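Local coordinates for extracellular solute-binding protein (Conexibacter woesei, PDB 4P98) that probably captures a small solute outside the cell membrane and delivers it to an ABC transporter, as a lipoprotein of the BMP family, at residues Leu114-Leu128 with Phe264-Ile278. Residues are numbered along the deposited sequence; the frame is centred on the assembly and turned at random. Where two conformers were deposited one is given.
Sequences LPPNVDGWTYDFGQL and FGRRFDVLALGNRGI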
ATOM      1  N   LEU A 114     -17.608  13.591   5.171  1.00 21.08           N
ATOM      2  CA  LEU A 114     -16.768  13.965   6.310  1.00 19.39           C
ATOM      3  C   LEU A 114     -17.444  14.970   7.236  1.00 20.28           C
ATOM      4  O   LEU A 114     -17.776  16.074   6.804  1.00 22.78           O
ATOM      5  CB  LEU A 114     -15.451  14.579   5.815  1.00 18.24           C
ATOM      6  CG  LEU A 114     -14.538  13.675   4.992  1.00 17.69           C
ATOM      7  CD1 LEU A 114     -13.320  14.443   4.487  1.00 18.30           C
ATOM      8  CD2 LEU A 114     -14.084  12.480   5.814  1.00 18.59           C
ATOM      9  N   PRO A 115     -17.627  14.607   8.521  1.00 19.43           N
ATOM     10  CA  PRO A 115     -17.977  15.631   9.497  1.00 20.80           C
ATOM     11  C   PRO A 115     -16.871  16.694   9.605  1.00 20.73           C
ATOM     12  O   PRO A 115     -15.748  16.463   9.137  1.00 20.65           O
ATOM     13  CB  PRO A 115     -18.117  14.841  10.813  1.00 20.92           C
ATOM     14  CG  PRO A 115     -18.325  13.412  10.418  1.00 20.82           C
ATOM     15  CD  PRO A 115     -17.566  13.259   9.121  1.00 20.43           C
ATOM     16  N   PRO A 116     -17.168  17.849  10.218  1.00 22.34           N
ATOM     17  CA  PRO A 116     -16.197  18.950  10.296  1.00 20.64           C
ATOM     18  C   PRO A 116     -14.894  18.606  10.999  1.00 16.76           C
ATOM     19  O   PRO A 116     -13.916  19.328  10.845  1.00 17.08           O
ATOM     20  CB  PRO A 116     -16.934  20.029  11.103  1.00 23.65           C
ATOM     21  CG  PRO A 116     -18.381  19.681  10.999  1.00 24.17           C
ATOM     22  CD  PRO A 116     -18.427  18.183  10.914  1.00 23.80           C
ATOM     23  N   ASN A 117     -14.888  17.534  11.790  1.00 14.92           N
ATOM     24  CA  ASN A 117     -13.706  17.139  12.536  1.00 15.42           C
ATOM     25  C   ASN A 117     -13.028  15.873  12.024  1.00 13.46           C
ATOM     26  O   ASN A 117     -12.248  15.256  12.756  1.00 13.21           O
ATOM     27  CB  ASN A 117     -14.023  17.001  14.038  1.00 15.25           C
ATOM     28  CG  ASN A 117     -15.078  15.944  14.340  1.00 14.81           C
ATOM     29  OD1 ASN A 117     -15.908  15.604  13.489  1.00 14.41           O
ATOM     30  ND2 ASN A 117     -15.079  15.449  15.579  1.00 14.45           N
ATOM     31  N   VAL A 118     -13.287  15.506  10.769  1.00 12.67           N
ATOM     32  CA  VAL A 118     -12.664  14.329  10.189  1.00 13.32           C
ATOM     33  C   VAL A 118     -11.935  14.692   8.896  1.00 12.68           C
ATOM     34  O   VAL A 118     -12.487  15.385   8.053  1.00 13.87           O
ATOM     35  CB  VAL A 118     -13.708  13.223   9.881  1.00 13.72           C
ATOM     36  CG1 VAL A 118     -13.009  11.949   9.447  1.00 13.86           C
ATOM     37  CG2 VAL A 118     -14.613  12.971  11.091  1.00 13.67           C
ATOM     38  N   ASP A 119     -10.689  14.241   8.774  1.00 11.69           N
ATOM     39  CA  ASP A 119      -9.951  14.256   7.508  1.00 11.53           C
ATOM     40  C   ASP A 119     -10.026  12.854   6.888  1.00 11.85           C
ATOM     41  O   ASP A 119      -9.991  11.834   7.595  1.00 12.32           O
ATOM     42  CB  ASP A 119      -8.470  14.617   7.738  1.00 12.11           C
ATOM     43  CG  ASP A 119      -8.221  16.100   8.030  1.00 11.98           C
ATOM     44  OD1 ASP A 119      -9.163  16.932   8.010  1.00 11.25           O
ATOM     45  OD2 ASP A 119      -7.026  16.432   8.264  1.00 11.85           O
ATOM     46  N   GLY A 120     -10.119  12.796   5.563  1.00 12.14           N
ATOM     47  CA  GLY A 120     -10.177  11.537   4.842  1.00 12.04           C
ATOM     48  C   GLY A 120      -9.070  11.367   3.819  1.00 12.82           C
ATOM     49  O   GLY A 120      -8.451  12.349   3.379  1.00 12.47           O
ATOM     50  N   TRP A 121      -8.806  10.120   3.439  1.00 11.48           N
ATOM     51  CA  TRP A 121      -7.871   9.857   2.353  1.00 11.63           C
ATOM     52  C   TRP A 121      -8.217   8.607   1.568  1.00 11.87           C
ATOM     53  O   TRP A 121      -8.997   7.743   2.017  1.00 11.51           O
ATOM     54  CB  TRP A 121      -6.417   9.824   2.851  1.00 11.73           C
ATOM     55  CG  TRP A 121      -6.095   8.682   3.786  1.00 12.33           C
ATOM     56  CD1 TRP A 121      -6.268   8.659   5.148  1.00 12.13           C
ATOM     57  CD2 TRP A 121      -5.537   7.411   3.428  1.00 11.77           C
ATOM     58  NE1 TRP A 121      -5.851   7.445   5.651  1.00 13.18           N
ATOM     59  CE2 TRP A 121      -5.414   6.660   4.611  1.00 12.43           C
ATOM     60  CE3 TRP A 121      -5.146   6.828   2.213  1.00 11.75           C
ATOM     61  CZ2 TRP A 121      -4.908   5.348   4.623  1.00 12.75           C
ATOM     62  CZ3 TRP A 121      -4.631   5.523   2.230  1.00 13.56           C
ATOM     63  CH2 TRP A 121      -4.518   4.804   3.429  1.00 13.02           C
ATOM     64  N   THR A 122      -7.623   8.532   0.385  1.00 11.61           N
ATOM     65  CA  THR A 122      -7.837   7.432  -0.525  1.00 13.28           C
ATOM     66  C   THR A 122      -6.572   7.191  -1.369  1.00 14.05           C
ATOM     67  O   THR A 122      -5.636   8.005  -1.370  1.00 11.44           O
ATOM     68  CB  THR A 122      -9.050   7.696  -1.435  1.00 13.77           C
ATOM     69  OG1 THR A 122      -9.387   6.505  -2.155  1.00 15.96           O
ATOM     70  CG2 THR A 122      -8.768   8.795  -2.417  1.00 14.12           C
ATOM     71  N   TYR A 123      -6.558   6.049  -2.052  1.00 14.84           N
ATOM     72  CA  TYR A 123      -5.556   5.714  -3.049  1.00 14.36           C
ATOM     73  C   TYR A 123      -6.159   4.752  -4.054  1.00 14.21           C
ATOM     74  O   TYR A 123      -7.216   4.161  -3.809  1.00 13.65           O
ATOM     75  CB  TYR A 123      -4.317   5.090  -2.421  1.00 15.01           C
ATOM     76  CG  TYR A 123      -4.523   3.679  -1.843  1.00 16.16           C
ATOM     77  CD1 TYR A 123      -5.234   3.477  -0.659  1.00 16.21           C
ATOM     78  CD2 TYR A 123      -3.983   2.564  -2.473  1.00 17.94           C
ATOM     79  CE1 TYR A 123      -5.400   2.192  -0.123  1.00 18.35           C
ATOM     80  CE2 TYR A 123      -4.142   1.285  -1.941  1.00 19.72           C
ATOM     81  CZ  TYR A 123      -4.849   1.110  -0.769  1.00 19.82           C
ATOM     82  OH  TYR A 123      -5.009  -0.168  -0.252  1.00 20.92           O
ATOM     83  N   ASP A 124      -5.490   4.600  -5.186  0.70 15.17           N
ATOM     84  CA  ASP A 124      -5.988   3.753  -6.267  0.70 16.73           C
ATOM     85  C   ASP A 124      -5.118   2.496  -6.360  0.70 15.62           C
ATOM     86  O   ASP A 124      -3.903   2.584  -6.563  0.70 13.91           O
ATOM     87  CB  ASP A 124      -5.978   4.508  -7.603  0.70 19.85           C
ATOM     88  CG  ASP A 124      -7.082   5.569  -7.710  0.70 22.23           C
ATOM     89  OD1 ASP A 124      -8.143   5.453  -7.062  0.70 23.61           O
ATOM     90  OD2 ASP A 124      -6.888   6.536  -8.471  0.70 27.76           O
ATOM     91  N   PHE A 125      -5.750   1.332  -6.206  1.00 15.41           N
ATOM     92  CA  PHE A 125      -5.047   0.041  -6.273  1.00 17.36           C
ATOM     93  C   PHE A 125      -4.284  -0.117  -7.581  1.00 17.20           C
ATOM     94  O   PHE A 125      -3.155  -0.595  -7.598  1.00 19.26           O
ATOM     95  CB  PHE A 125      -6.036  -1.116  -6.107  1.00 19.39           C
ATOM     96  CG  PHE A 125      -6.565  -1.254  -4.711  1.00 23.06           C
ATOM     97  CD1 PHE A 125      -5.773  -1.810  -3.719  1.00 27.45           C
ATOM     98  CD2 PHE A 125      -7.847  -0.830  -4.391  1.00 26.78           C
ATOM     99  CE1 PHE A 125      -6.249  -1.939  -2.422  1.00 29.23           C
ATOM    100  CE2 PHE A 125      -8.334  -0.960  -3.098  1.00 29.61           C
ATOM    101  CZ  PHE A 125      -7.530  -1.513  -2.115  1.00 29.96           C
ATOM    102  N   GLY A 126      -4.902   0.325  -8.666  1.00 18.51           N
ATOM    103  CA  GLY A 126      -4.291   0.269  -9.989  1.00 18.82           C
ATOM    104  C   GLY A 126      -2.917   0.920 -10.048  1.00 18.99           C
ATOM    105  O   GLY A 126      -2.075   0.484 -10.820  1.00 19.15           O
ATOM    106  N   GLN A 127      -2.692   1.956  -9.230  1.00 20.51           N
ATOM    107  CA  GLN A 127      -1.400   2.660  -9.201  1.00 20.82           C
ATOM    108  C   GLN A 127      -0.277   1.884  -8.537  1.00 19.90           C
ATOM    109  O   GLN A 127       0.871   1.989  -8.965  1.00 21.27           O
ATOM    110  CB  GLN A 127      -1.523   4.041  -8.562  1.00 20.83           C
ATOM    111  CG  GLN A 127      -2.227   5.017  -9.486  1.00 22.62           C
ATOM    112  CD  GLN A 127      -1.927   6.471  -9.189  1.00 23.60           C
ATOM    113  OE1 GLN A 127      -1.050   6.799  -8.409  1.00 22.67           O
ATOM    114  NE2 GLN A 127      -2.682   7.351  -9.817  1.00 26.74           N
ATOM    115  N   LEU A 128      -0.586   1.135  -7.488  1.00 19.40           N
ATOM    116  CA  LEU A 128       0.387   0.202  -6.921  1.00 20.10           C
ATOM    117  C   LEU A 128       0.782  -0.815  -7.977  1.00 18.17           C
ATOM    118  O   LEU A 128       1.971  -1.117  -8.143  1.00 21.49           O
ATOM    119  CB  LEU A 128      -0.179  -0.541  -5.715  1.00 22.52           C
ATOM    120  CG  LEU A 128      -0.570   0.250  -4.475  1.00 24.03           C
ATOM    121  CD1 LEU A 128      -1.300  -0.705  -3.527  1.00 26.88           C
ATOM    122  CD2 LEU A 128       0.631   0.861  -3.777  1.00 22.77           C
ATOM    123  N   PHE A 264      -7.771  21.763  11.534  1.00 16.34           N
ATOM    124  CA  PHE A 264      -8.119  20.380  11.218  1.00 15.08           C
ATOM    125  C   PHE A 264      -9.555  20.213  10.764  1.00 14.35           C
ATOM    126  O   PHE A 264     -10.462  20.842  11.300  1.00 16.11           O
ATOM    127  CB  PHE A 264      -7.852  19.481  12.431  1.00 14.79           C
ATOM    128  CG  PHE A 264      -7.879  18.008  12.111  1.00 13.60           C
ATOM    129  CD1 PHE A 264      -9.092  17.329  11.997  1.00 14.03           C
ATOM    130  CD2 PHE A 264      -6.702  17.299  11.921  1.00 13.75           C
ATOM    131  CE1 PHE A 264      -9.125  15.971  11.684  1.00 13.56           C
ATOM    132  CE2 PHE A 264      -6.727  15.944  11.609  1.00 14.11           C
ATOM    133  CZ  PHE A 264      -7.945  15.281  11.497  1.00 13.70           C
ATOM    134  N   GLY A 265      -9.760  19.369   9.764  1.00 13.77           N
ATOM    135  CA  GLY A 265     -11.101  18.929   9.389  1.00 14.37           C
ATOM    136  C   GLY A 265     -11.414  19.083   7.907  1.00 14.95           C
ATOM    137  O   GLY A 265     -11.057  20.084   7.276  1.00 15.69           O
ATOM    138  N   ARG A 266     -12.091  18.081   7.364  1.00 14.52           N
ATOM    139  CA  ARG A 266     -12.581  18.078   5.987  1.00 15.87           C
ATOM    140  C   ARG A 266     -11.521  18.125   4.886  1.00 15.08           C
ATOM    141  O   ARG A 266     -11.858  18.306   3.727  1.00 16.41           O
ATOM    142  CB  ARG A 266     -13.674  19.148   5.789  1.00 18.60           C
ATOM    143  CG  ARG A 266     -14.988  18.635   6.343  1.00 22.13           C
ATOM    144  CD  ARG A 266     -16.105  19.644   6.433  1.00 24.26           C
ATOM    145  NE  ARG A 266     -17.329  18.926   6.811  1.00 27.93           N
ATOM    146  CZ  ARG A 266     -18.489  19.494   7.135  1.00 28.93           C
ATOM    147  NH1 ARG A 266     -19.522  18.727   7.456  1.00 29.63           N
ATOM    148  NH2 ARG A 266     -18.620  20.809   7.161  1.00 30.69           N
ATOM    149  N   ARG A 267     -10.264  17.873   5.238  1.00 13.64           N
ATOM    150  CA  ARG A 267      -9.222  17.639   4.249  1.00 14.20           C
ATOM    151  C   ARG A 267      -9.481  16.299   3.586  1.00 14.45           C
ATOM    152  O   ARG A 267      -9.873  15.326   4.263  1.00 13.78           O
ATOM    153  CB  ARG A 267      -7.850  17.637   4.909  1.00 15.33           C
ATOM    154  CG  ARG A 267      -6.685  17.890   3.956  1.00 17.58           C
ATOM    155  CD  ARG A 267      -6.664  19.341   3.445  1.00 16.81           C
ATOM    156  NE  ARG A 267      -6.442  20.324   4.505  1.00 17.97           N
ATOM    157  CZ  ARG A 267      -5.255  20.643   5.022  1.00 19.17           C
ATOM    158  NH1 ARG A 267      -4.138  20.038   4.604  1.00 18.08           N
ATOM    159  NH2 ARG A 267      -5.184  21.569   5.981  1.00 21.06           N
ATOM    160  N   PHE A 268      -9.315  16.243   2.268  1.00 12.76           N
ATOM    161  CA  PHE A 268      -9.376  14.969   1.583  1.00 13.73           C
ATOM    162  C   PHE A 268      -8.141  14.774   0.718  1.00 13.62           C
ATOM    163  O   PHE A 268      -7.946  15.463  -0.285  1.00 13.21           O
ATOM    164  CB  PHE A 268     -10.656  14.790   0.762  1.00 13.76           C
ATOM    165  CG  PHE A 268     -10.873  13.379   0.338  1.00 13.82           C
ATOM    166  CD1 PHE A 268     -11.254  12.429   1.265  1.00 14.53           C
ATOM    167  CD2 PHE A 268     -10.656  12.978  -0.975  1.00 14.82           C
ATOM    168  CE1 PHE A 268     -11.424  11.110   0.899  1.00 15.06           C
ATOM    169  CE2 PHE A 268     -10.834  11.656  -1.348  1.00 15.89           C
ATOM    170  CZ  PHE A 268     -11.219  10.719  -0.413  1.00 14.54           C
ATOM    171  N   ASP A 269      -7.324  13.809   1.120  1.00 12.59           N
ATOM    172  CA  ASP A 269      -6.030  13.573   0.496  1.00 13.85           C
ATOM    173  C   ASP A 269      -6.032  12.335  -0.406  1.00 13.66           C
ATOM    174  O   ASP A 269      -6.545  11.262  -0.034  1.00 12.81           O
ATOM    175  CB  ASP A 269      -4.965  13.454   1.594  1.00 14.10           C
ATOM    176  CG  ASP A 269      -4.852  14.709   2.440  1.00 15.49           C
ATOM    177  OD1 ASP A 269      -4.739  15.806   1.839  1.00 17.88           O
ATOM    178  OD2 ASP A 269      -4.876  14.616   3.698  1.00 14.50           O
ATOM    179  N   VAL A 270      -5.466  12.485  -1.597  1.00 13.03           N
ATOM    180  CA  VAL A 270      -5.232  11.356  -2.466  1.00 14.33           C
ATOM    181  C   VAL A 270      -3.747  10.989  -2.360  1.00 14.60           C
ATOM    182  O   VAL A 270      -2.867  11.831  -2.564  1.00 15.07           O
ATOM    183  CB  VAL A 270      -5.605  11.672  -3.924  1.00 15.77           C
ATOM    184  CG1 VAL A 270      -5.401  10.455  -4.802  1.00 16.44           C
ATOM    185  CG2 VAL A 270      -7.056  12.131  -4.011  1.00 17.37           C
ATOM    186  N   LEU A 271      -3.463   9.743  -2.011  1.00 12.25           N
ATOM    187  CA  LEU A 271      -2.084   9.270  -1.989  1.00 12.91           C
ATOM    188  C   LEU A 271      -1.830   8.599  -3.323  1.00 12.19           C
ATOM    189  O   LEU A 271      -2.488   7.623  -3.659  1.00 12.16           O
ATOM    190  CB  LEU A 271      -1.836   8.313  -0.819  1.00 13.76           C
ATOM    191  CG  LEU A 271      -1.452   8.960   0.514  1.00 14.59           C
ATOM    192  CD1 LEU A 271      -2.594   9.788   1.085  1.00 14.49           C
ATOM    193  CD2 LEU A 271      -1.022   7.878   1.494  1.00 14.70           C
ATOM    194  N   ALA A 272      -0.897   9.141  -4.100  1.00 12.41           N
ATOM    195  CA  ALA A 272      -0.696   8.692  -5.480  1.00 13.26           C
ATOM    196  C   ALA A 272       0.769   8.752  -5.905  1.00 13.14           C
ATOM    197  O   ALA A 272       1.612   9.280  -5.189  1.00 13.84           O
ATOM    198  CB  ALA A 272      -1.552   9.535  -6.427  1.00 13.50           C
ATOM    199  N   LEU A 273       1.067   8.200  -7.085  1.00 13.76           N
ATOM    200  CA  LEU A 273       2.442   8.205  -7.589  1.00 16.74           C
ATOM    201  C   LEU A 273       2.921   9.622  -7.823  1.00 17.45           C
ATOM    202  O   LEU A 273       4.036   9.976  -7.443  1.00 16.10           O
ATOM    203  CB  LEU A 273       2.543   7.414  -8.888  1.00 18.82           C
ATOM    204  CG  LEU A 273       2.361   5.902  -8.758  1.00 20.32           C
ATOM    205  CD1 LEU A 273       2.069   5.289 -10.115  1.00 21.52           C
ATOM    206  CD2 LEU A 273       3.595   5.285  -8.129  1.00 20.88           C
ATOM    207  N   GLY A 274       2.045  10.436  -8.407  1.00 17.41           N
ATOM    208  CA  GLY A 274       2.349  11.827  -8.717  1.00 17.56           C
ATOM    209  C   GLY A 274       2.769  12.691  -7.546  1.00 16.89           C
ATOM    210  O   GLY A 274       3.604  13.561  -7.702  1.00 19.81           O
ATOM    211  N   ASN A 275       2.190  12.461  -6.371  1.00 16.32           N
ATOM    212  CA  ASN A 275       2.519  13.241  -5.165  1.00 16.08           C
ATOM    213  C   ASN A 275       3.364  12.500  -4.112  1.00 14.89           C
ATOM    214  O   ASN A 275       3.500  12.974  -2.983  1.00 17.03           O
ATOM    215  CB  ASN A 275       1.230  13.789  -4.520  1.00 16.86           C
ATOM    216  CG  ASN A 275       0.226  12.690  -4.172  1.00 17.17           C
ATOM    217  OD1 ASN A 275       0.601  11.587  -3.831  1.00 15.43           O
ATOM    218  ND2 ASN A 275      -1.057  13.001  -4.280  1.00 18.65           N
ATOM    219  N   ARG A 276       3.931  11.347  -4.483  1.00 15.56           N
ATOM    220  CA  ARG A 276       4.775  10.531  -3.576  1.00 19.76           C
ATOM    221  C   ARG A 276       4.012   9.981  -2.346  1.00 17.79           C
ATOM    222  O   ARG A 276       4.608   9.645  -1.317  1.00 15.98           O
ATOM    223  CB  ARG A 276       6.070  11.277  -3.207  1.00 23.74           C
ATOM    224  CG  ARG A 276       6.885  11.664  -4.452  1.00 29.83           C
ATOM    225  CD  ARG A 276       8.284  12.198  -4.139  1.00 34.56           C
ATOM    226  NE  ARG A 276       8.921  11.453  -3.054  1.00 38.18           N
ATOM    227  CZ  ARG A 276       9.641  10.336  -3.187  1.00 44.85           C
ATOM    228  NH1 ARG A 276       9.867   9.789  -4.383  1.00 51.65           N
ATOM    229  NH2 ARG A 276      10.140   9.756  -2.099  1.00 48.15           N
ATOM    230  N   GLY A 277       2.692   9.852  -2.491  1.00 17.03           N
ATOM    231  CA  GLY A 277       1.870   9.139  -1.520  1.00 15.94           C
ATOM    232  C   GLY A 277       2.067   7.643  -1.697  1.00 14.38           C
ATOM    233  O   GLY A 277       1.904   6.887  -0.746  1.00 14.07           O
ATOM    234  N   ILE A 278       2.374   7.238  -2.927  1.00 13.95           N
ATOM    235  CA  ILE A 278       2.813   5.887  -3.264  1.00 14.89           C
ATOM    236  C   ILE A 278       4.281   5.970  -3.679  1.00 17.32           C
ATOM    237  O   ILE A 278       4.631   6.728  -4.585  1.00 16.65           O
ATOM    238  CB  ILE A 278       2.000   5.278  -4.420  1.00 15.05           C
ATOM    239  CG1 ILE A 278       0.541   5.092  -3.995  1.00 15.91           C
ATOM    240  CG2 ILE A 278       2.611   3.949  -4.862  1.00 15.91           C
ATOM    241  CD1 ILE A 278      -0.395   4.700  -5.125  1.00 17.20           C
TER
HETATM  242  O   HOH W   1      -6.525  13.102   5.105  1.00 13.62           O
HETATM  243  O   HOH W   2      -3.582   6.591  -5.966  1.00 15.06           O
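D119 lays its carboxylate over one face of the F264 ring, the two planes 11° apart, with OD2 3.4 Å from F264 CE2. Its CG is anti to the carbonyl carbon, beside the backbone N (chi1 -75°), which swings OD1 toward the 265-267 backbone. There R267 N donates to D119 OD1 at 3.1 Å, coming from above the carboxylate plane. With an alanine here, R267 N would probably lose this acceptor and one face of the F264 ring its carboxylate cover. The edge of that ring meets N117 O. R266 reaches back with an extended chain and holds L114 O side-on. Its NE lies 2.9 Å from L114 O and NH1 adds a more bent bond to the same oxygen, both in the guanidinium plane. P116 N sits over one face of this group. Beyond these, strands 118-123 and 268-271 pair in parallel through G120, W121 and T122. The bond from L271 N to T122 O is nearly straight, at 177°. Strand 268-271 is an edge strand of a six-stranded parallel sheet in one of the two lobes, consistent with a periplasmic-binding-protein fold. G120 leaves room for the F268 ring, whose CZ and CE2 both lie 3.7 Å from T122 CG2. Past the strands, Q127 OE1 accepts from L273 N at 2.9 Å, and I278 CD1 packs on Q127 CB. Further out, N275 OD1 accepts from G277 N, two residues on, in an Asx turn, and also from A272 N. H101 meets the F264 ring, and Y255 of helix 249-261 touches D119.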